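Local coordinates for Orf c02003 protein (Sulfolobus solfataricus P2, PDB 2Q00) that is of unknown function but belongs to the archaeal PaREP1/PaREP8 family and folds as a compact all-helical protein, at residues T5-L18 with A26-L40. Residues are numbered along the deposited sequence; the frame is centred on the assembly and turned at random.
Sequences TSAEVYYEEAEEFL and ACEKYYKAAEEAIKL
The Y10 ring lies over K32, whose CB stands 3.6 Å from the ring centroid and almost on the ring normal, while E36 CG meets its edge. K29, A33, K32 and E36 form the hole that this knob fills; Y10 CG, anti to the carbonyl carbon (chi1 -84°), sets the ring obliquely across K32, whose CD touches Y10 CE1. Shortened to an alanine, Y10 would probably leave K32 without its aromatic cover and open a gap beside E36. Small residues bring the antiparallel helices together, their axes 7.5 Å apart at 167°: A7 pairs in register with A33 and A14 with A26, the CA atoms of the latter pair 4.1 Å apart. K29 is a knob in return, its bent chain bringing CD against F17 CE2 and pairing NZ with E13 OE1 at 3.6 Å. Y30 slots among A14, Y11, E15 and L18; its edge points at the Y11 face, planes at 70°, and its OH donates to E15 OE1 in the ring plane. Toward the other end, S6 OG donates to E36 OE1 (2.7 Å), within the turn framed by the T5-E8 capping box. In this helical hairpin, Y11, L18 and Y30 touch helix 101-122, while Y31 and A34 of segment 26-40 pack on helix 79-95.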
ATOM      1  N   THR A   5     -11.257  -2.278  -6.729  1.00 47.27           N
ATOM      2  CA  THR A   5     -10.216  -1.341  -7.096  1.00 44.34           C
ATOM      3  C   THR A   5      -8.967  -2.170  -7.301  1.00 41.72           C
ATOM      4  O   THR A   5      -8.928  -3.338  -6.913  1.00 44.39           O
ATOM      5  CB  THR A   5      -9.982  -0.337  -5.961  1.00 46.57           C
ATOM      6  OG1 THR A   5      -9.657  -1.044  -4.755  1.00 44.79           O
ATOM      7  CG2 THR A   5     -11.245   0.482  -5.720  1.00 45.18           C
ATOM      8  N   SER A   6      -7.956  -1.596  -7.936  1.00 39.44           N
ATOM      9  CA  SER A   6      -6.710  -2.328  -8.123  1.00 39.46           C
ATOM     10  C   SER A   6      -6.112  -2.629  -6.734  1.00 38.43           C
ATOM     11  O   SER A   6      -5.485  -3.665  -6.519  1.00 39.26           O
ATOM     12  CB  SER A   6      -5.735  -1.484  -8.935  1.00 39.45           C
ATOM     13  OG  SER A   6      -5.550  -0.217  -8.330  1.00 37.43           O
ATOM     14  N   ALA A   7      -6.331  -1.714  -5.795  1.00 39.22           N
ATOM     15  CA  ALA A   7      -5.830  -1.871  -4.427  1.00 41.91           C
ATOM     16  C   ALA A   7      -6.420  -3.136  -3.795  1.00 41.35           C
ATOM     17  O   ALA A   7      -5.684  -3.989  -3.281  1.00 42.49           O
ATOM     18  CB  ALA A   7      -6.197  -0.653  -3.597  1.00 39.71           C
ATOM     19  N   GLU A   8      -7.745  -3.257  -3.861  1.00 40.07           N
ATOM     20  CA  GLU A   8      -8.448  -4.412  -3.307  1.00 39.11           C
ATOM     21  C   GLU A   8      -8.016  -5.730  -3.921  1.00 41.09           C
ATOM     22  O   GLU A   8      -7.943  -6.754  -3.231  1.00 47.69           O
ATOM     23  CB  GLU A   8      -9.952  -4.236  -3.477  1.00 37.73           C
ATOM     24  CG  GLU A   8     -10.520  -3.121  -2.631  1.00 44.22           C
ATOM     25  CD  GLU A   8     -11.952  -2.765  -2.994  1.00 54.80           C
ATOM     26  OE1 GLU A   8     -12.163  -2.192  -4.090  1.00 60.50           O
ATOM     27  OE2 GLU A   8     -12.864  -3.055  -2.184  1.00 59.13           O
ATOM     28  N   VAL A   9      -7.715  -5.705  -5.213  1.00 40.63           N
ATOM     29  CA  VAL A   9      -7.299  -6.912  -5.919  1.00 42.89           C
ATOM     30  C   VAL A   9      -5.918  -7.399  -5.486  1.00 42.50           C
ATOM     31  O   VAL A   9      -5.712  -8.600  -5.276  1.00 44.75           O
ATOM     32  CB  VAL A   9      -7.297  -6.700  -7.443  1.00 44.47           C
ATOM     33  CG1 VAL A   9      -6.804  -7.948  -8.128  1.00 40.66           C
ATOM     34  CG2 VAL A   9      -8.699  -6.369  -7.916  1.00 44.34           C
ATOM     35  N   TYR A  10      -4.966  -6.478  -5.378  1.00 41.99           N
ATOM     36  CA  TYR A  10      -3.628  -6.853  -4.929  1.00 41.61           C
ATOM     37  C   TYR A  10      -3.698  -7.446  -3.531  1.00 37.63           C
ATOM     38  O   TYR A  10      -3.033  -8.427  -3.245  1.00 38.60           O
ATOM     39  CB  TYR A  10      -2.691  -5.639  -4.944  1.00 41.17           C
ATOM     40  CG  TYR A  10      -2.094  -5.383  -6.299  1.00 39.38           C
ATOM     41  CD1 TYR A  10      -1.355  -6.379  -6.951  1.00 33.80           C
ATOM     42  CD2 TYR A  10      -2.226  -4.142  -6.917  1.00 37.75           C
ATOM     43  CE1 TYR A  10      -0.753  -6.132  -8.176  1.00 32.26           C
ATOM     44  CE2 TYR A  10      -1.631  -3.888  -8.151  1.00 32.14           C
ATOM     45  CZ  TYR A  10      -0.888  -4.879  -8.769  1.00 37.79           C
ATOM     46  OH  TYR A  10      -0.208  -4.588  -9.932  1.00 42.65           O
ATOM     47  N   TYR A  11      -4.513  -6.848  -2.671  1.00 39.29           N
ATOM     48  CA  TYR A  11      -4.678  -7.335  -1.306  1.00 44.48           C
ATOM     49  C   TYR A  11      -5.177  -8.787  -1.302  1.00 46.22           C
ATOM     50  O   TYR A  11      -4.604  -9.656  -0.635  1.00 47.52           O
ATOM     51  CB  TYR A  11      -5.680  -6.468  -0.540  1.00 45.57           C
ATOM     52  CG  TYR A  11      -5.683  -6.737   0.950  1.00 51.17           C
ATOM     53  CD1 TYR A  11      -4.666  -6.231   1.770  1.00 50.15           C
ATOM     54  CD2 TYR A  11      -6.670  -7.529   1.533  1.00 56.52           C
ATOM     55  CE1 TYR A  11      -4.631  -6.510   3.126  1.00 50.26           C
ATOM     56  CE2 TYR A  11      -6.647  -7.818   2.891  1.00 57.62           C
ATOM     57  CZ  TYR A  11      -5.623  -7.305   3.686  1.00 56.83           C
ATOM     58  OH  TYR A  11      -5.590  -7.593   5.031  1.00 58.00           O
ATOM     59  N   GLU A  12      -6.255  -9.037  -2.039  1.00 46.42           N
ATOM     60  CA  GLU A  12      -6.811 -10.380  -2.119  1.00 45.21           C
ATOM     61  C   GLU A  12      -5.754 -11.362  -2.621  1.00 44.82           C
ATOM     62  O   GLU A  12      -5.641 -12.464  -2.084  1.00 46.73           O
ATOM     63  CB  GLU A  12      -8.023 -10.401  -3.038  1.00 47.17           C
ATOM     64  N   GLU A  13      -4.982 -10.971  -3.638  1.00 42.90           N
ATOM     65  CA  GLU A  13      -3.934 -11.856  -4.152  1.00 47.88           C
ATOM     66  C   GLU A  13      -2.822 -12.059  -3.093  1.00 48.54           C
ATOM     67  O   GLU A  13      -2.218 -13.143  -3.007  1.00 49.42           O
ATOM     68  CB  GLU A  13      -3.325 -11.297  -5.450  1.00 45.54           C
ATOM     69  CG  GLU A  13      -4.325 -11.017  -6.574  1.00 56.87           C
ATOM     70  CD  GLU A  13      -3.633 -10.536  -7.860  1.00 60.37           C
ATOM     71  OE1 GLU A  13      -2.704  -9.687  -7.763  1.00 64.66           O
ATOM     72  OE2 GLU A  13      -4.017 -10.999  -8.970  1.00 62.10           O
ATOM     73  N   ALA A  14      -2.550 -11.026  -2.291  1.00 47.16           N
ATOM     74  CA  ALA A  14      -1.536 -11.151  -1.242  1.00 46.62           C
ATOM     75  C   ALA A  14      -2.081 -12.159  -0.219  1.00 45.44           C
ATOM     76  O   ALA A  14      -1.366 -13.054   0.226  1.00 43.08           O
ATOM     77  CB  ALA A  14      -1.273  -9.801  -0.578  1.00 41.99           C
ATOM     78  N   GLU A  15      -3.357 -12.012   0.127  1.00 47.79           N
ATOM     79  CA  GLU A  15      -4.017 -12.909   1.068  1.00 50.67           C
ATOM     80  C   GLU A  15      -3.900 -14.370   0.606  1.00 52.29           C
ATOM     81  O   GLU A  15      -3.619 -15.260   1.408  1.00 54.12           O
ATOM     82  CB  GLU A  15      -5.493 -12.535   1.191  1.00 45.21           C
ATOM     83  CG  GLU A  15      -5.768 -11.162   1.769  1.00 50.84           C
ATOM     84  CD  GLU A  15      -5.721 -11.148   3.289  1.00 55.20           C
ATOM     85  OE1 GLU A  15      -4.609 -11.091   3.865  1.00 56.77           O
ATOM     86  OE2 GLU A  15      -6.803 -11.204   3.913  1.00 62.59           O
ATOM     87  N   GLU A  16      -4.113 -14.614  -0.686  1.00 55.53           N
ATOM     88  CA  GLU A  16      -4.027 -15.972  -1.226  1.00 59.79           C
ATOM     89  C   GLU A  16      -2.646 -16.581  -1.008  1.00 57.68           C
ATOM     90  O   GLU A  16      -2.525 -17.705  -0.517  1.00 58.98           O
ATOM     91  CB  GLU A  16      -4.346 -15.986  -2.728  1.00 58.45           C
ATOM     92  CG  GLU A  16      -5.827 -15.839  -3.071  1.00 64.79           C
ATOM     93  CD  GLU A  16      -6.112 -15.981  -4.573  1.00 67.42           C
ATOM     94  OE1 GLU A  16      -7.309 -16.069  -4.938  1.00 76.22           O
ATOM     95  OE2 GLU A  16      -5.148 -16.002  -5.384  1.00 61.99           O
ATOM     96  N   PHE A  17      -1.612 -15.838  -1.395  1.00 57.82           N
ATOM     97  CA  PHE A  17      -0.227 -16.274  -1.243  1.00 56.03           C
ATOM     98  C   PHE A  17       0.112 -16.566   0.210  1.00 56.85           C
ATOM     99  O   PHE A  17       0.806 -17.542   0.510  1.00 55.48           O
ATOM    100  CB  PHE A  17       0.720 -15.199  -1.770  1.00 55.10           C
ATOM    101  CG  PHE A  17       0.824 -15.165  -3.259  1.00 55.58           C
ATOM    102  CD1 PHE A  17       1.241 -16.295  -3.960  1.00 51.77           C
ATOM    103  CD2 PHE A  17       0.538 -13.997  -3.961  1.00 58.55           C
ATOM    104  CE1 PHE A  17       1.374 -16.268  -5.343  1.00 53.46           C
ATOM    105  CE2 PHE A  17       0.666 -13.948  -5.348  1.00 58.96           C
ATOM    106  CZ  PHE A  17       1.088 -15.087  -6.046  1.00 60.26           C
ATOM    107  N   LEU A  18      -0.376 -15.708   1.103  1.00 58.00           N
ATOM    108  CA  LEU A  18      -0.135 -15.863   2.535  1.00 58.75           C
ATOM    109  C   LEU A  18      -0.705 -17.220   2.971  1.00 60.29           C
ATOM    110  O   LEU A  18      -0.020 -18.024   3.607  1.00 58.30           O
ATOM    111  CB  LEU A  18      -0.830 -14.734   3.301  1.00 54.93           C
ATOM    112  CG  LEU A  18      -0.287 -14.320   4.673  1.00 60.01           C
ATOM    113  CD1 LEU A  18      -1.306 -13.402   5.372  1.00 52.45           C
ATOM    114  CD2 LEU A  18      -0.011 -15.557   5.527  1.00 68.48           C
ATOM    115  N   ALA A  26       3.362 -12.737  -1.219  1.00 47.36           N
ATOM    116  CA  ALA A  26       2.345 -12.017  -0.472  1.00 46.20           C
ATOM    117  C   ALA A  26       2.835 -10.619  -0.109  1.00 46.45           C
ATOM    118  O   ALA A  26       2.135  -9.627  -0.353  1.00 48.81           O
ATOM    119  CB  ALA A  26       1.964 -12.802   0.794  1.00 43.24           C
ATOM    120  N   CYS A  27       4.032 -10.532   0.469  1.00 46.41           N
ATOM    121  CA  CYS A  27       4.601  -9.232   0.846  1.00 45.36           C
ATOM    122  C   CYS A  27       4.578  -8.249  -0.317  1.00 42.26           C
ATOM    123  O   CYS A  27       4.149  -7.102  -0.176  1.00 46.26           O
ATOM    124  CB  CYS A  27       6.054  -9.389   1.326  1.00 47.65           C
ATOM    125  SG  CYS A  27       6.234 -10.232   2.912  1.00 49.54           S
ATOM    126  N   GLU A  28       5.051  -8.700  -1.471  1.00 44.95           N
ATOM    127  CA  GLU A  28       5.090  -7.845  -2.644  1.00 46.81           C
ATOM    128  C   GLU A  28       3.695  -7.413  -3.096  1.00 44.64           C
ATOM    129  O   GLU A  28       3.506  -6.275  -3.530  1.00 45.73           O
ATOM    130  CB  GLU A  28       5.836  -8.547  -3.785  1.00 46.42           C
ATOM    131  CG  GLU A  28       6.138  -7.630  -4.975  1.00 57.18           C
ATOM    132  CD  GLU A  28       6.517  -6.201  -4.560  1.00 71.66           C
ATOM    133  OE1 GLU A  28       7.392  -6.023  -3.682  1.00 72.19           O
ATOM    134  OE2 GLU A  28       5.931  -5.248  -5.119  1.00 77.88           O
ATOM    135  N   LYS A  29       2.715  -8.309  -2.985  1.00 45.36           N
ATOM    136  CA  LYS A  29       1.355  -7.972  -3.394  1.00 44.66           C
ATOM    137  C   LYS A  29       0.733  -7.011  -2.406  1.00 44.77           C
ATOM    138  O   LYS A  29      -0.027  -6.111  -2.797  1.00 45.70           O
ATOM    139  CB  LYS A  29       0.491  -9.227  -3.528  1.00 48.11           C
ATOM    140  CG  LYS A  29       0.417  -9.769  -4.952  1.00 47.14           C
ATOM    141  CD  LYS A  29       1.649 -10.543  -5.359  1.00 55.13           C
ATOM    142  CE  LYS A  29       2.007 -10.296  -6.824  1.00 56.34           C
ATOM    143  NZ  LYS A  29       0.824 -10.252  -7.730  1.00 54.67           N
ATOM    144  N   TYR A  30       1.052  -7.200  -1.127  1.00 45.60           N
ATOM    145  CA  TYR A  30       0.542  -6.313  -0.090  1.00 43.03           C
ATOM    146  C   TYR A  30       1.110  -4.928  -0.337  1.00 42.52           C
ATOM    147  O   TYR A  30       0.423  -3.927  -0.160  1.00 44.35           O
ATOM    148  CB  TYR A  30       0.963  -6.788   1.298  1.00 45.33           C
ATOM    149  CG  TYR A  30       0.140  -7.930   1.855  1.00 43.99           C
ATOM    150  CD1 TYR A  30      -1.228  -7.779   2.074  1.00 42.82           C
ATOM    151  CD2 TYR A  30       0.735  -9.157   2.179  1.00 44.58           C
ATOM    152  CE1 TYR A  30      -1.990  -8.816   2.600  1.00 45.68           C
ATOM    153  CE2 TYR A  30      -0.016 -10.207   2.713  1.00 43.59           C
ATOM    154  CZ  TYR A  30      -1.388 -10.029   2.923  1.00 44.42           C
ATOM    155  OH  TYR A  30      -2.163 -11.038   3.459  1.00 47.35           O
ATOM    156  N   TYR A  31       2.377  -4.870  -0.737  1.00 41.47           N
ATOM    157  CA  TYR A  31       2.995  -3.581  -1.000  1.00 44.99           C
ATOM    158  C   TYR A  31       2.332  -2.932  -2.219  1.00 42.63           C
ATOM    159  O   TYR A  31       2.000  -1.754  -2.197  1.00 45.01           O
ATOM    160  CB  TYR A  31       4.494  -3.736  -1.241  1.00 48.33           C
ATOM    161  CG  TYR A  31       5.174  -2.419  -1.543  1.00 51.97           C
ATOM    162  CD1 TYR A  31       5.215  -1.398  -0.586  1.00 50.53           C
ATOM    163  CD2 TYR A  31       5.761  -2.182  -2.789  1.00 50.28           C
ATOM    164  CE1 TYR A  31       5.819  -0.182  -0.865  1.00 46.84           C
ATOM    165  CE2 TYR A  31       6.367  -0.968  -3.075  1.00 47.77           C
ATOM    166  CZ  TYR A  31       6.389   0.030  -2.107  1.00 52.78           C
ATOM    167  OH  TYR A  31       6.946   1.247  -2.388  1.00 59.58           O
ATOM    168  N   LYS A  32       2.150  -3.706  -3.285  1.00 43.30           N
ATOM    169  CA  LYS A  32       1.502  -3.189  -4.486  1.00 43.09           C
ATOM    170  C   LYS A  32       0.099  -2.703  -4.138  1.00 42.47           C
ATOM    171  O   LYS A  32      -0.362  -1.708  -4.681  1.00 44.75           O
ATOM    172  CB  LYS A  32       1.436  -4.264  -5.572  1.00 45.22           C
ATOM    173  CG  LYS A  32       2.763  -4.499  -6.266  1.00 47.19           C
ATOM    174  CD  LYS A  32       2.643  -5.540  -7.365  1.00 45.94           C
ATOM    175  CE  LYS A  32       3.953  -5.709  -8.142  1.00 45.16           C
ATOM    176  NZ  LYS A  32       3.749  -6.676  -9.279  1.00 60.23           N
ATOM    177  N   ALA A  33      -0.568  -3.405  -3.225  1.00 41.26           N
ATOM    178  CA  ALA A  33      -1.901  -3.007  -2.787  1.00 41.75           C
ATOM    179  C   ALA A  33      -1.788  -1.629  -2.153  1.00 42.57           C
ATOM    180  O   ALA A  33      -2.647  -0.766  -2.350  1.00 45.56           O
ATOM    181  CB  ALA A  33      -2.474  -4.016  -1.760  1.00 37.92           C
ATOM    182  N   ALA A  34      -0.718  -1.425  -1.388  1.00 45.31           N
ATOM    183  CA  ALA A  34      -0.490  -0.145  -0.714  1.00 41.91           C
ATOM    184  C   ALA A  34      -0.188   0.961  -1.712  1.00 39.53           C
ATOM    185  O   ALA A  34      -0.692   2.080  -1.584  1.00 41.65           O
ATOM    186  CB  ALA A  34       0.652  -0.269   0.283  1.00 40.77           C
ATOM    187  N   GLU A  35       0.629   0.653  -2.712  1.00 40.33           N
ATOM    188  CA  GLU A  35       0.962   1.661  -3.696  1.00 43.75           C
ATOM    189  C   GLU A  35      -0.307   2.173  -4.384  1.00 43.39           C
ATOM    190  O   GLU A  35      -0.505   3.386  -4.524  1.00 43.24           O
ATOM    191  CB  GLU A  35       1.925   1.096  -4.727  1.00 43.39           C
ATOM    192  CG  GLU A  35       2.299   2.121  -5.787  1.00 54.72           C
ATOM    193  CD  GLU A  35       3.343   1.615  -6.764  1.00 66.06           C
ATOM    194  OE1 GLU A  35       4.358   1.036  -6.307  1.00 73.62           O
ATOM    195  OE2 GLU A  35       3.150   1.811  -7.985  1.00 71.00           O
ATOM    196  N   GLU A  36      -1.178   1.242  -4.778  1.00 44.15           N
ATOM    197  CA  GLU A  36      -2.428   1.585  -5.445  1.00 42.95           C
ATOM    198  C   GLU A  36      -3.348   2.391  -4.543  1.00 42.00           C
ATOM    199  O   GLU A  36      -4.071   3.276  -5.009  1.00 44.55           O
ATOM    200  CB  GLU A  36      -3.151   0.320  -5.908  1.00 44.85           C
ATOM    201  CG  GLU A  36      -2.360  -0.500  -6.909  1.00 45.93           C
ATOM    202  CD  GLU A  36      -2.078   0.270  -8.178  1.00 49.11           C
ATOM    203  OE1 GLU A  36      -3.049   0.752  -8.797  1.00 43.90           O
ATOM    204  OE2 GLU A  36      -0.889   0.391  -8.553  1.00 53.48           O
ATOM    205  N   ALA A  37      -3.329   2.083  -3.254  1.00 43.91           N
ATOM    206  CA  ALA A  37      -4.170   2.799  -2.304  1.00 43.92           C
ATOM    207  C   ALA A  37      -3.764   4.262  -2.271  1.00 44.14           C
ATOM    208  O   ALA A  37      -4.613   5.155  -2.221  1.00 44.30           O
ATOM    209  CB  ALA A  37      -4.035   2.188  -0.922  1.00 46.86           C
ATOM    210  N   ILE A  38      -2.456   4.502  -2.300  1.00 46.12           N
ATOM    211  CA  ILE A  38      -1.924   5.862  -2.287  1.00 47.74           C
ATOM    212  C   ILE A  38      -2.305   6.615  -3.572  1.00 49.54           C
ATOM    213  O   ILE A  38      -2.773   7.760  -3.515  1.00 46.62           O
ATOM    214  CB  ILE A  38      -0.386   5.858  -2.167  1.00 49.89           C
ATOM    215  CG1 ILE A  38       0.046   5.219  -0.836  1.00 51.19           C
ATOM    216  CG2 ILE A  38       0.129   7.280  -2.296  1.00 44.01           C
ATOM    217  CD1 ILE A  38      -0.386   5.998   0.419  1.00 45.18           C
ATOM    218  N   LYS A  39      -2.093   5.975  -4.722  1.00 47.18           N
ATOM    219  CA  LYS A  39      -2.442   6.603  -5.990  1.00 48.27           C
ATOM    220  C   LYS A  39      -3.921   6.991  -5.961  1.00 49.24           C
ATOM    221  O   LYS A  39      -4.286   8.124  -6.270  1.00 50.80           O
ATOM    222  CB  LYS A  39      -2.179   5.656  -7.161  1.00 47.73           C
ATOM    223  CG  LYS A  39      -0.715   5.336  -7.389  1.00 44.51           C
ATOM    224  CD  LYS A  39      -0.514   4.410  -8.573  1.00 45.98           C
ATOM    225  CE  LYS A  39       0.945   4.017  -8.720  1.00 51.44           C
ATOM    226  NZ  LYS A  39       1.112   3.028  -9.819  1.00 62.84           N
ATOM    227  N   LEU A  40      -4.767   6.054  -5.564  1.00 51.17           N
ATOM    228  CA  LEU A  40      -6.201   6.313  -5.502  1.00 55.45           C
ATOM    229  C   LEU A  40      -6.506   7.511  -4.622  1.00 55.92           C
ATOM    230  O   LEU A  40      -7.332   8.356  -4.963  1.00 61.11           O
ATOM    231  CB  LEU A  40      -6.939   5.082  -4.966  1.00 54.00           C
ATOM    232  CG  LEU A  40      -8.461   5.095  -5.078  1.00 59.61           C
ATOM    233  CD1 LEU A  40      -8.855   5.252  -6.544  1.00 62.32           C
ATOM    234  CD2 LEU A  40      -9.033   3.797  -4.494  1.00 57.45           C
TER